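Local structure of glycosaminoglycan xylosylkinase (Hydra vulgaris, 5XOM) at residues H48-W53 / G102-N107; A61-S66 / G146-P151; T92-M97 / L184-K189; H225-T230 / L312-Q317. The protein probably phosphorylates a xylose sugar in the linkage region of proteoglycans, as a Fam20-family kinase with a protein-kinase-like fold. One frame throughout, in Å; residues are numbered along the deposited sequence.

Contact 1. Residues H48-W53 / G102-N107; sequences HAWDVW and GPQIQN
The CA atoms of Trp50 and Gln106 lie 6.9 Å apart and those of His48 and Pro103 8.0 Å, so the first turn of helix 49-56 lies against the beta hairpin of strands 96-100 and 106-112, part of the five-stranded sheet. Trp50 carries the contact. With CG anti to its carbonyl carbon (chi1 -55°), the indole reaches the hairpin, where Gln106 CB stands 3.4 Å from the centroid of the five-membered ring and 10° off its normal, a CH-pi contact. The opposite face holds His48 CE1. At the edge Gln104 O comes to 3.2 Å from Trp50 CD1, while Trp50 NE1 donates to Asp101 O. The His48 ring works twice: ND1 accepts from Trp50 N at 3.0 Å as an N-cap, and one face takes Pro103 CD, 3.4 Å from the ring centroid, a second CH-pi contact. Putting a leucine in place of Trp50 would probably leave Asp101 O without its indole donor and open a gap between Gln106 CB and His48 CE1. The Gln106 chain bends at chi2 (64°), putting OE1 at the Trp53 edge, 3.5 Å from CD1, and in a weak hydrogen bond with His54 NE2, while Gln106 NE2 donates to Asn107 O at 3.0 Å.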
# COMPACT_ATOMS: atom_id res chain seq x y z
N HIS A 48 12.12 4.83 -7.14
CA HIS A 48 13.07 3.72 -7.14
C HIS A 48 12.83 2.80 -5.96
O HIS A 48 12.48 3.24 -4.86
CB HIS A 48 14.51 4.21 -7.14
CG HIS A 48 15.49 3.11 -7.45
ND1 HIS A 48 16.01 2.28 -6.48
CD2 HIS A 48 16.00 2.68 -8.63
CE1 HIS A 48 16.82 1.40 -7.05
NE2 HIS A 48 16.83 1.62 -8.35
N ALA A 49 13.04 1.50 -6.20
CA ALA A 49 12.74 0.48 -5.19
C ALA A 49 13.52 0.70 -3.90
O ALA A 49 12.98 0.46 -2.81
CB ALA A 49 13.04 -0.90 -5.76
N TRP A 50 14.77 1.15 -3.97
CA TRP A 50 15.51 1.31 -2.72
C TRP A 50 14.92 2.42 -1.87
O TRP A 50 14.99 2.35 -0.63
CB TRP A 50 17.00 1.56 -2.97
CG TRP A 50 17.74 0.54 -3.81
CD1 TRP A 50 18.85 0.78 -4.57
CD2 TRP A 50 17.44 -0.87 -3.98
NE1 TRP A 50 19.26 -0.38 -5.20
CE2 TRP A 50 18.41 -1.40 -4.86
CE3 TRP A 50 16.45 -1.72 -3.47
CZ2 TRP A 50 18.42 -2.74 -5.24
CZ3 TRP A 50 16.46 -3.05 -3.86
CH2 TRP A 50 17.44 -3.55 -4.73
N ASP A 51 14.29 3.42 -2.49
CA ASP A 51 13.59 4.44 -1.71
C ASP A 51 12.31 3.88 -1.11
O ASP A 51 11.94 4.24 0.02
CB ASP A 51 13.29 5.65 -2.59
CG ASP A 51 14.53 6.46 -2.93
OD1 ASP A 51 15.41 6.61 -2.05
OD2 ASP A 51 14.63 6.95 -4.07
N VAL A 52 11.61 3.00 -1.84
CA VAL A 52 10.45 2.33 -1.27
C VAL A 52 10.83 1.57 -0.01
O VAL A 52 10.10 1.59 0.99
CB VAL A 52 9.81 1.40 -2.32
CG1 VAL A 52 8.65 0.63 -1.71
CG2 VAL A 52 9.34 2.21 -3.53
N TRP A 53 11.98 0.88 -0.04
CA TRP A 53 12.46 0.15 1.13
C TRP A 53 12.78 1.10 2.28
O TRP A 53 12.36 0.87 3.42
CB TRP A 53 13.69 -0.67 0.74
CG TRP A 53 14.50 -1.28 1.87
CD1 TRP A 53 15.86 -1.26 2.01
CD2 TRP A 53 14.00 -2.03 2.99
NE1 TRP A 53 16.24 -1.93 3.14
CE2 TRP A 53 15.12 -2.42 3.77
CE3 TRP A 53 12.73 -2.41 3.42
CZ2 TRP A 53 15.00 -3.16 4.94
CZ3 TRP A 53 12.61 -3.15 4.60
CH2 TRP A 53 13.74 -3.51 5.34
N GLY A 102 22.09 0.94 -8.18
CA GLY A 102 20.94 1.82 -8.11
C GLY A 102 21.40 3.26 -8.00
O GLY A 102 22.60 3.54 -7.97
N PRO A 103 20.46 4.21 -7.96
CA PRO A 103 20.85 5.61 -7.69
C PRO A 103 21.67 5.72 -6.42
O PRO A 103 22.63 6.51 -6.36
CB PRO A 103 19.51 6.34 -7.58
CG PRO A 103 18.54 5.47 -8.32
CD PRO A 103 19.00 4.06 -8.10
N GLN A 104 21.30 4.95 -5.41
CA GLN A 104 22.13 4.67 -4.24
C GLN A 104 22.39 3.17 -4.20
O GLN A 104 21.61 2.37 -4.72
CB GLN A 104 21.43 5.14 -2.96
CG GLN A 104 19.94 4.84 -2.99
CD GLN A 104 19.21 5.18 -1.70
OE1 GLN A 104 19.84 5.46 -0.67
NE2 GLN A 104 17.88 5.18 -1.75
N ILE A 105 23.50 2.78 -3.59
CA ILE A 105 23.86 1.37 -3.48
C ILE A 105 23.05 0.72 -2.37
O ILE A 105 22.85 1.31 -1.30
CB ILE A 105 25.38 1.22 -3.23
CG1 ILE A 105 26.17 1.77 -4.42
CG2 ILE A 105 25.74 -0.22 -2.96
CD1 ILE A 105 25.90 1.05 -5.73
N GLN A 106 22.56 -0.50 -2.62
CA GLN A 106 21.81 -1.26 -1.62
C GLN A 106 22.51 -2.57 -1.34
O GLN A 106 22.65 -3.41 -2.24
CB GLN A 106 20.37 -1.51 -2.09
CG GLN A 106 19.58 -2.38 -1.13
CD GLN A 106 19.39 -1.71 0.22
OE1 GLN A 106 18.82 -0.62 0.31
NE2 GLN A 106 19.86 -2.36 1.27
N ASN A 107 22.94 -2.77 -0.10
CA ASN A 107 23.62 -3.99 0.30
C ASN A 107 22.63 -5.09 0.68
O ASN A 107 21.53 -4.83 1.18
CB ASN A 107 24.57 -3.71 1.46
CG ASN A 107 25.80 -2.97 1.02
OD1 ASN A 107 26.05 -2.81 -0.17
ND2 ASN A 107 26.59 -2.50 1.98

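Contact 2. Residues A61-S66 / G146-P151; sequences ALTVDS and GFYRAP
Ala61 begins the contact, its CA 3.6 Å from Tyr148 O in a CA-H...O contact, where the loop between helices 49-56 and 67-79 runs past the loop between helix 132-144 and strand 153-159, which leaves its helix by the Schellman motif at Gly146. Leu62 N donates to Tyr148 O at 2.8 Å, nearly along the C=O axis but with the N-H bent to 143°, and Thr63 N adds a weak bond, so two consecutive amides share one carbonyl. Leu62 CD1 lies 3.4 Å from Arg149 O and packs on Pro151 CD, while the Arg149 side chain turns away to a salt bridge with Asp265. Thr63 has its OG1 between the backbone N and the carbonyl carbon (chi1 58°), which brings the hydroxyl to the edge of the Tyr148 ring, 3.4 Å from CD1 and near the ring plane. That hydroxyl donates to a water, which donates to Ala150 O at 2.6 Å, so the water bridges the two loops. Val64 O approaches Tyr148 CE1 obliquely and also accepts from Arg143 NH2. At the far end of the tyrosine, where carboxylate and ring planes stand 68° apart, Asp65 OD1 lies 3.3 Å from Tyr148 OH.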
# COMPACT_ATOMS: atom_id res chain seq x y z
N ALA A 61 7.16 -1.70 12.37
CA ALA A 61 6.94 -2.49 11.16
C ALA A 61 8.09 -2.28 10.19
O ALA A 61 8.35 -1.14 9.78
CB ALA A 61 5.61 -2.13 10.49
N LEU A 62 8.76 -3.37 9.81
CA LEU A 62 9.77 -3.27 8.76
C LEU A 62 9.15 -3.32 7.38
O LEU A 62 9.65 -2.67 6.45
CB LEU A 62 10.81 -4.39 8.91
CG LEU A 62 11.80 -4.33 10.08
CD1 LEU A 62 12.83 -5.45 9.93
CD2 LEU A 62 12.47 -2.95 10.18
N THR A 63 8.05 -4.05 7.21
CA THR A 63 7.37 -4.17 5.93
C THR A 63 5.89 -3.86 6.12
O THR A 63 5.39 -3.73 7.24
CB THR A 63 7.55 -5.56 5.32
OG1 THR A 63 7.06 -6.55 6.23
CG2 THR A 63 9.03 -5.83 5.04
N VAL A 64 5.18 -3.76 5.00
CA VAL A 64 3.80 -3.32 4.98
C VAL A 64 2.94 -4.35 4.25
O VAL A 64 3.44 -5.24 3.57
CB VAL A 64 3.65 -1.94 4.31
CG1 VAL A 64 4.30 -0.87 5.17
CG2 VAL A 64 4.26 -1.97 2.92
N ASP A 65 1.63 -4.19 4.41
CA ASP A 65 0.66 -5.11 3.81
C ASP A 65 0.64 -5.02 2.28
O ASP A 65 0.24 -5.98 1.62
CB ASP A 65 -0.73 -4.82 4.39
CG ASP A 65 -1.80 -5.72 3.82
OD1 ASP A 65 -1.54 -6.93 3.65
OD2 ASP A 65 -2.92 -5.22 3.55
N SER A 66 1.07 -3.89 1.72
CA SER A 66 0.97 -3.63 0.28
C SER A 66 1.86 -4.58 -0.52
O SER A 66 3.09 -4.46 -0.49
CB SER A 66 1.35 -2.18 -0.01
OG SER A 66 1.56 -1.99 -1.40
N GLY A 146 1.19 -11.36 9.83
CA GLY A 146 0.97 -9.99 10.24
C GLY A 146 1.99 -9.43 11.20
O GLY A 146 1.74 -8.40 11.83
N PHE A 147 3.15 -10.09 11.36
CA PHE A 147 4.19 -9.55 12.22
C PHE A 147 4.91 -8.38 11.54
O PHE A 147 5.17 -7.35 12.17
CB PHE A 147 5.19 -10.64 12.60
CG PHE A 147 4.65 -11.64 13.59
CD1 PHE A 147 3.99 -11.22 14.73
CD2 PHE A 147 4.81 -13.00 13.37
CE1 PHE A 147 3.49 -12.14 15.64
CE2 PHE A 147 4.32 -13.92 14.29
CZ PHE A 147 3.66 -13.49 15.42
N TYR A 148 5.26 -8.53 10.26
CA TYR A 148 5.92 -7.50 9.46
C TYR A 148 7.24 -7.03 10.10
O TYR A 148 7.58 -5.85 10.07
CB TYR A 148 4.98 -6.31 9.20
CG TYR A 148 3.74 -6.69 8.39
CD1 TYR A 148 3.84 -7.02 7.05
CD2 TYR A 148 2.48 -6.75 8.98
CE1 TYR A 148 2.73 -7.38 6.31
CE2 TYR A 148 1.36 -7.11 8.25
CZ TYR A 148 1.49 -7.43 6.92
OH TYR A 148 0.38 -7.80 6.19
N ARG A 149 8.00 -7.97 10.65
CA ARG A 149 9.26 -7.69 11.34
C ARG A 149 10.48 -8.30 10.67
O ARG A 149 11.55 -8.32 11.30
CB ARG A 149 9.19 -8.21 12.77
CG ARG A 149 8.04 -7.64 13.47
CD ARG A 149 7.75 -8.24 14.80
NE ARG A 149 6.37 -7.88 15.06
CZ ARG A 149 5.70 -8.15 16.16
NH1 ARG A 149 6.25 -8.80 17.19
NH2 ARG A 149 4.44 -7.74 16.24
N ALA A 150 10.33 -8.84 9.47
CA ALA A 150 11.43 -9.49 8.77
C ALA A 150 11.83 -8.68 7.55
O ALA A 150 10.96 -8.24 6.79
CB ALA A 150 11.02 -10.90 8.34
N PRO A 151 13.13 -8.46 7.33
CA PRO A 151 13.59 -7.76 6.14
C PRO A 151 13.26 -8.61 4.85
O PRO A 151 13.25 -9.83 4.93
CB PRO A 151 15.10 -7.62 6.32
CG PRO A 151 15.42 -8.19 7.64
CD PRO A 151 14.24 -8.88 8.21
O HOH W 1 8.37 -8.64 6.61

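Contact 3. Residues T92-M97 / L184-K189; sequences TQLKAM and LCFYGK
Lys95 O accepts a hydrogen bond from Thr87 OG1 and also lies at the edge of the Phe186 ring, near its plane and 4.3 Å from CE2. This carbonyl marks where the chain enters strand 96-100 of the five-stranded sheet, opposite the end of strand 184-186 in the small three-stranded sheet; the nearest CA pair, Leu94 and Gly188, is 5.9 Å apart. The rest is chiefly van der Waals packing of the Leu94 methyls on a ring and on backbone atoms, carbonyl oxygens included. Leu94 CG is anti to the backbone N (chi1 173°), which sends the two methyl groups across to the other segment. CD1 meets Phe186 CE2 at 3.6 Å, obliquely to the ring, and also sits 3.4 Å from Tyr187 O. CD2 rests against Phe186 O at 3.5 Å. Gly188 CA lies 3.5 Å from Leu94 CD1; a CB there would lie 2.3 Å from Leu94 CD1, a clash, and the positive phi (71°) itself favours glycine. Replacing Leu94 with an alanine would probably open a gap beside Phe186 CE2 and Gly188 CA and let the Phe186 ring turn more freely. Ala96 CB adds a looser touch near Phe186 CZ. Away from the contact the phenyl ring meets Phe176, with planes about 35° apart, and touches Leu172, while the neighbouring Cys185 is tied to Cys200 by a disulfide. The join between the two sheets therefore rests on branched-chain, aromatic and backbone surfaces fitting closely together, with the polar carbonyl of Lys95 satisfied by a threonine outside both segments.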
# COMPACT_ATOMS: atom_id res chain seq x y z
N THR A 92 29.56 -17.15 12.51
CA THR A 92 29.68 -18.60 12.51
C THR A 92 29.35 -19.23 11.18
O THR A 92 29.70 -20.39 10.95
CB THR A 92 28.74 -19.18 13.57
OG1 THR A 92 28.59 -20.59 13.37
CG2 THR A 92 27.37 -18.51 13.48
N GLN A 93 28.70 -18.49 10.28
CA GLN A 93 28.07 -19.05 9.10
C GLN A 93 28.72 -18.52 7.83
O GLN A 93 29.11 -17.35 7.76
CB GLN A 93 26.58 -18.75 9.09
CG GLN A 93 25.85 -19.45 10.23
CD GLN A 93 26.03 -20.95 10.20
OE1 GLN A 93 25.86 -21.59 9.16
NE2 GLN A 93 26.39 -21.53 11.34
N LEU A 94 28.83 -19.38 6.82
CA LEU A 94 29.37 -18.95 5.54
C LEU A 94 28.31 -18.13 4.81
O LEU A 94 27.17 -18.57 4.65
CB LEU A 94 29.79 -20.15 4.70
CG LEU A 94 30.22 -19.85 3.27
CD1 LEU A 94 31.33 -18.82 3.27
CD2 LEU A 94 30.69 -21.13 2.59
N LYS A 95 28.68 -16.92 4.41
CA LYS A 95 27.81 -16.04 3.64
C LYS A 95 28.68 -15.05 2.89
O LYS A 95 29.90 -14.99 3.08
CB LYS A 95 26.80 -15.33 4.54
CG LYS A 95 27.43 -14.34 5.50
CD LYS A 95 26.44 -13.92 6.58
CE LYS A 95 27.05 -12.96 7.58
NZ LYS A 95 26.09 -12.63 8.67
N ALA A 96 28.04 -14.24 2.06
CA ALA A 96 28.70 -13.16 1.35
C ALA A 96 27.85 -11.90 1.48
O ALA A 96 26.70 -11.95 1.92
CB ALA A 96 28.93 -13.50 -0.13
N MET A 97 28.43 -10.77 1.11
CA MET A 97 27.72 -9.50 1.11
C MET A 97 27.82 -8.92 -0.30
O MET A 97 28.93 -8.79 -0.84
CB MET A 97 28.31 -8.57 2.18
CG MET A 97 27.56 -7.27 2.48
SD MET A 97 27.37 -6.12 1.10
CE MET A 97 28.80 -5.07 1.31
N LEU A 184 32.35 -24.63 -9.34
CA LEU A 184 32.98 -23.48 -8.70
C LEU A 184 32.33 -23.27 -7.34
O LEU A 184 31.10 -23.26 -7.22
CB LEU A 184 32.85 -22.23 -9.57
CG LEU A 184 33.39 -20.92 -9.01
CD1 LEU A 184 34.87 -21.04 -8.69
CD2 LEU A 184 33.16 -19.81 -10.03
N CYS A 185 33.16 -23.13 -6.30
CA CYS A 185 32.71 -23.04 -4.92
C CYS A 185 33.45 -21.92 -4.22
O CYS A 185 34.44 -21.39 -4.73
CB CYS A 185 32.94 -24.35 -4.16
SG CYS A 185 32.58 -25.89 -5.06
N PHE A 186 32.97 -21.55 -3.03
CA PHE A 186 33.77 -20.72 -2.14
C PHE A 186 33.48 -21.13 -0.70
O PHE A 186 32.41 -21.66 -0.40
CB PHE A 186 33.53 -19.21 -2.36
CG PHE A 186 32.21 -18.69 -1.85
CD1 PHE A 186 31.07 -18.71 -2.65
CD2 PHE A 186 32.12 -18.13 -0.58
CE1 PHE A 186 29.86 -18.20 -2.19
CE2 PHE A 186 30.92 -17.62 -0.11
CZ PHE A 186 29.78 -17.66 -0.91
N TYR A 187 34.46 -20.91 0.19
CA TYR A 187 34.33 -21.34 1.58
C TYR A 187 34.43 -20.23 2.62
O TYR A 187 34.26 -20.52 3.81
CB TYR A 187 35.37 -22.43 1.90
CG TYR A 187 36.82 -22.02 1.76
CD1 TYR A 187 37.48 -21.38 2.80
CD2 TYR A 187 37.54 -22.32 0.61
CE1 TYR A 187 38.81 -21.02 2.69
CE2 TYR A 187 38.87 -21.97 0.49
CZ TYR A 187 39.50 -21.32 1.53
OH TYR A 187 40.83 -20.96 1.41
N GLY A 188 34.71 -18.98 2.23
CA GLY A 188 34.65 -17.85 3.16
C GLY A 188 35.77 -17.83 4.20
O GLY A 188 36.71 -18.62 4.17
N LYS A 189 35.64 -16.88 5.15
CA LYS A 189 36.64 -16.70 6.20
C LYS A 189 36.04 -16.57 7.60
O LYS A 189 36.70 -16.03 8.50
CB LYS A 189 37.52 -15.50 5.89
CG LYS A 189 38.40 -15.71 4.67
CD LYS A 189 39.27 -14.52 4.37
CE LYS A 189 40.23 -14.88 3.25
NZ LYS A 189 41.06 -16.05 3.66

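Contact 4. Residues H225-T230 / L312-Q317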
# COMPACT_ATOMS: atom_id res chain seq x y z
N HIS A 225 19.06 -13.48 24.75
CA HIS A 225 17.68 -13.91 24.95
C HIS A 225 17.55 -14.56 26.32
O HIS A 225 18.31 -15.48 26.64
CB HIS A 225 17.27 -14.90 23.87
CG HIS A 225 15.79 -15.01 23.67
ND1 HIS A 225 14.94 -15.46 24.66
CD2 HIS A 225 15.01 -14.76 22.59
CE1 HIS A 225 13.70 -15.46 24.21
NE2 HIS A 225 13.71 -15.05 22.95
N PRO A 226 16.62 -14.10 27.17
CA PRO A 226 16.45 -14.72 28.49
C PRO A 226 16.20 -16.22 28.42
O PRO A 226 16.47 -16.94 29.39
CB PRO A 226 15.24 -13.98 29.08
CG PRO A 226 15.28 -12.64 28.42
CD PRO A 226 15.78 -12.89 27.02
N TRP A 227 15.69 -16.71 27.29
CA TRP A 227 15.40 -18.13 27.13
C TRP A 227 16.41 -18.84 26.24
O TRP A 227 16.11 -19.91 25.70
CB TRP A 227 13.98 -18.32 26.59
CG TRP A 227 12.93 -18.14 27.66
CD1 TRP A 227 12.40 -19.12 28.44
CD2 TRP A 227 12.31 -16.92 28.07
NE1 TRP A 227 11.48 -18.59 29.31
CE2 TRP A 227 11.40 -17.24 29.10
CE3 TRP A 227 12.42 -15.59 27.66
CZ2 TRP A 227 10.61 -16.27 29.73
CZ3 TRP A 227 11.64 -14.63 28.28
CH2 TRP A 227 10.75 -14.98 29.31
N ARG A 228 17.60 -18.28 26.08
CA ARG A 228 18.64 -18.91 25.28
C ARG A 228 19.06 -20.24 25.88
O ARG A 228 18.90 -20.51 27.08
CB ARG A 228 19.85 -17.98 25.15
CG ARG A 228 20.60 -17.71 26.45
CD ARG A 228 21.58 -16.56 26.26
NE ARG A 228 22.35 -16.27 27.47
CZ ARG A 228 21.91 -15.52 28.48
NH1 ARG A 228 20.70 -14.98 28.43
NH2 ARG A 228 22.69 -15.31 29.53
N ARG A 229 19.61 -21.10 25.02
CA ARG A 229 20.09 -22.41 25.42
C ARG A 229 21.52 -22.31 25.93
O ARG A 229 22.19 -21.29 25.82
CB ARG A 229 19.99 -23.39 24.25
CG ARG A 229 18.58 -23.53 23.76
CD ARG A 229 18.48 -24.19 22.40
NE ARG A 229 17.10 -24.14 21.96
CZ ARG A 229 16.17 -25.01 22.34
NH1 ARG A 229 16.49 -26.01 23.15
NH2 ARG A 229 14.92 -24.89 21.90
N THR A 230 21.99 -23.42 26.51
CA THR A 230 23.32 -23.43 27.12
C THR A 230 24.41 -23.71 26.10
O THR A 230 25.56 -23.28 26.29
CB THR A 230 23.38 -24.49 28.22
OG1 THR A 230 22.95 -25.74 27.69
CG2 THR A 230 22.46 -24.10 29.36
N LEU A 312 8.77 -22.53 22.51
CA LEU A 312 7.62 -21.77 22.99
C LEU A 312 7.71 -21.41 24.46
O LEU A 312 6.73 -20.88 25.00
CB LEU A 312 6.33 -22.58 22.76
CG LEU A 312 5.67 -22.59 21.39
CD1 LEU A 312 4.49 -23.54 21.43
CD2 LEU A 312 5.25 -21.18 20.95
N SER A 313 8.85 -21.66 25.11
CA SER A 313 8.97 -21.41 26.55
C SER A 313 8.55 -20.01 26.99
O SER A 313 7.89 -19.91 28.04
CB SER A 313 10.41 -21.68 27.00
OG SER A 313 10.63 -23.06 27.18
N PRO A 314 8.88 -18.92 26.28
CA PRO A 314 8.36 -17.61 26.72
C PRO A 314 6.84 -17.58 26.82
O PRO A 314 6.31 -17.03 27.79
CB PRO A 314 8.88 -16.65 25.64
CG PRO A 314 10.11 -17.30 25.14
CD PRO A 314 9.81 -18.77 25.15
N LEU A 315 6.13 -18.18 25.86
CA LEU A 315 4.67 -18.18 25.96
C LEU A 315 4.19 -19.13 27.05
O LEU A 315 3.31 -18.77 27.84
CB LEU A 315 4.04 -18.57 24.62
CG LEU A 315 2.53 -18.75 24.66
CD1 LEU A 315 1.83 -17.40 24.75
CD2 LEU A 315 2.06 -19.52 23.43
N VAL A 316 4.79 -20.32 27.14
CA VAL A 316 4.29 -21.33 28.07
C VAL A 316 4.55 -20.92 29.52
O VAL A 316 3.71 -21.14 30.40
CB VAL A 316 4.93 -22.70 27.75
CG1 VAL A 316 4.61 -23.71 28.83
CG2 VAL A 316 4.44 -23.20 26.39
N GLN A 317 5.71 -20.31 29.79
CA GLN A 317 6.03 -19.95 31.16
C GLN A 317 5.42 -18.61 31.57
O GLN A 317 5.03 -18.44 32.72
CB GLN A 317 7.55 -19.95 31.36
CG GLN A 317 8.17 -21.35 31.31
CD GLN A 317 9.66 -21.36 31.54
OE1 GLN A 317 10.34 -20.34 31.40
NE2 GLN A 317 10.20 -22.51 31.91
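Trp227 faces the first turn of helix 313-318 from a type I beta turn, His225 to Arg228, within the Fam20 C-terminal kinase region. Hydrogen bonding comes first. Trp227 NE1 donates to Gln317 OE1 at 3.0 Å with an N-H...O angle of 166°; the acceptor lies in the ring plane, whereas the donor stands 37° above the amide's carbonyl plane. Gln317 NE2 donates to Trp238 O, so both ends of the amide are engaged and its rotation is fixed. The turn is held from within: His225 ND1 accepts from Trp227 N at 3.0 Å, in the imidazole plane, and His225 O takes Arg228 N at 2.9 Å and Arg228 NH1 at 3.0 Å from opposite faces of its carbonyl plane.

Packing on the indole forms the second group. With CG anti to the carbonyl carbon (chi1 -78°), the ring lies over Pro314, whose CG is 4.0 Å from the centroid of the five-membered ring in a CH-pi contact. The same CG also meets the edge of the His225 ring, 4.1 Å from CE1. The loop after strand 221-224 is thus packed against the start of helix 313-318, with helix 259-273 alongside at Pro314, which touches Ser267; the indole also meets Tyr244 edge-to-face. On the same side of the indole as Pro314, Ser313 CB comes to 3.5 Å from Trp227 CD1, while Ser313 OG is bonded to Ser310 O.

From the N terminus, contact 1 opens at 48-53, contact 2 at 61-66 and contact 3 at 92-97; they then close in the same order, at 102-107, 146-151 and 184-189. Each pair of these three crosses, and none nests. Contact 1 ties helix 49-56 to the sheet hairpin, contact 2 joins the loop before helix 67-79 to the loop after helix 132-144, and contact 3 links the large sheet to the small one. Trp53 CZ3 touches Leu62 O between contacts 1 and 2, and Asn107 ND2 meets Met97 CE between contacts 1 and 3. Contact 4 follows in series, joining the loop after strand 221-224 to helix 313-318 across the chain's centre from contact 1.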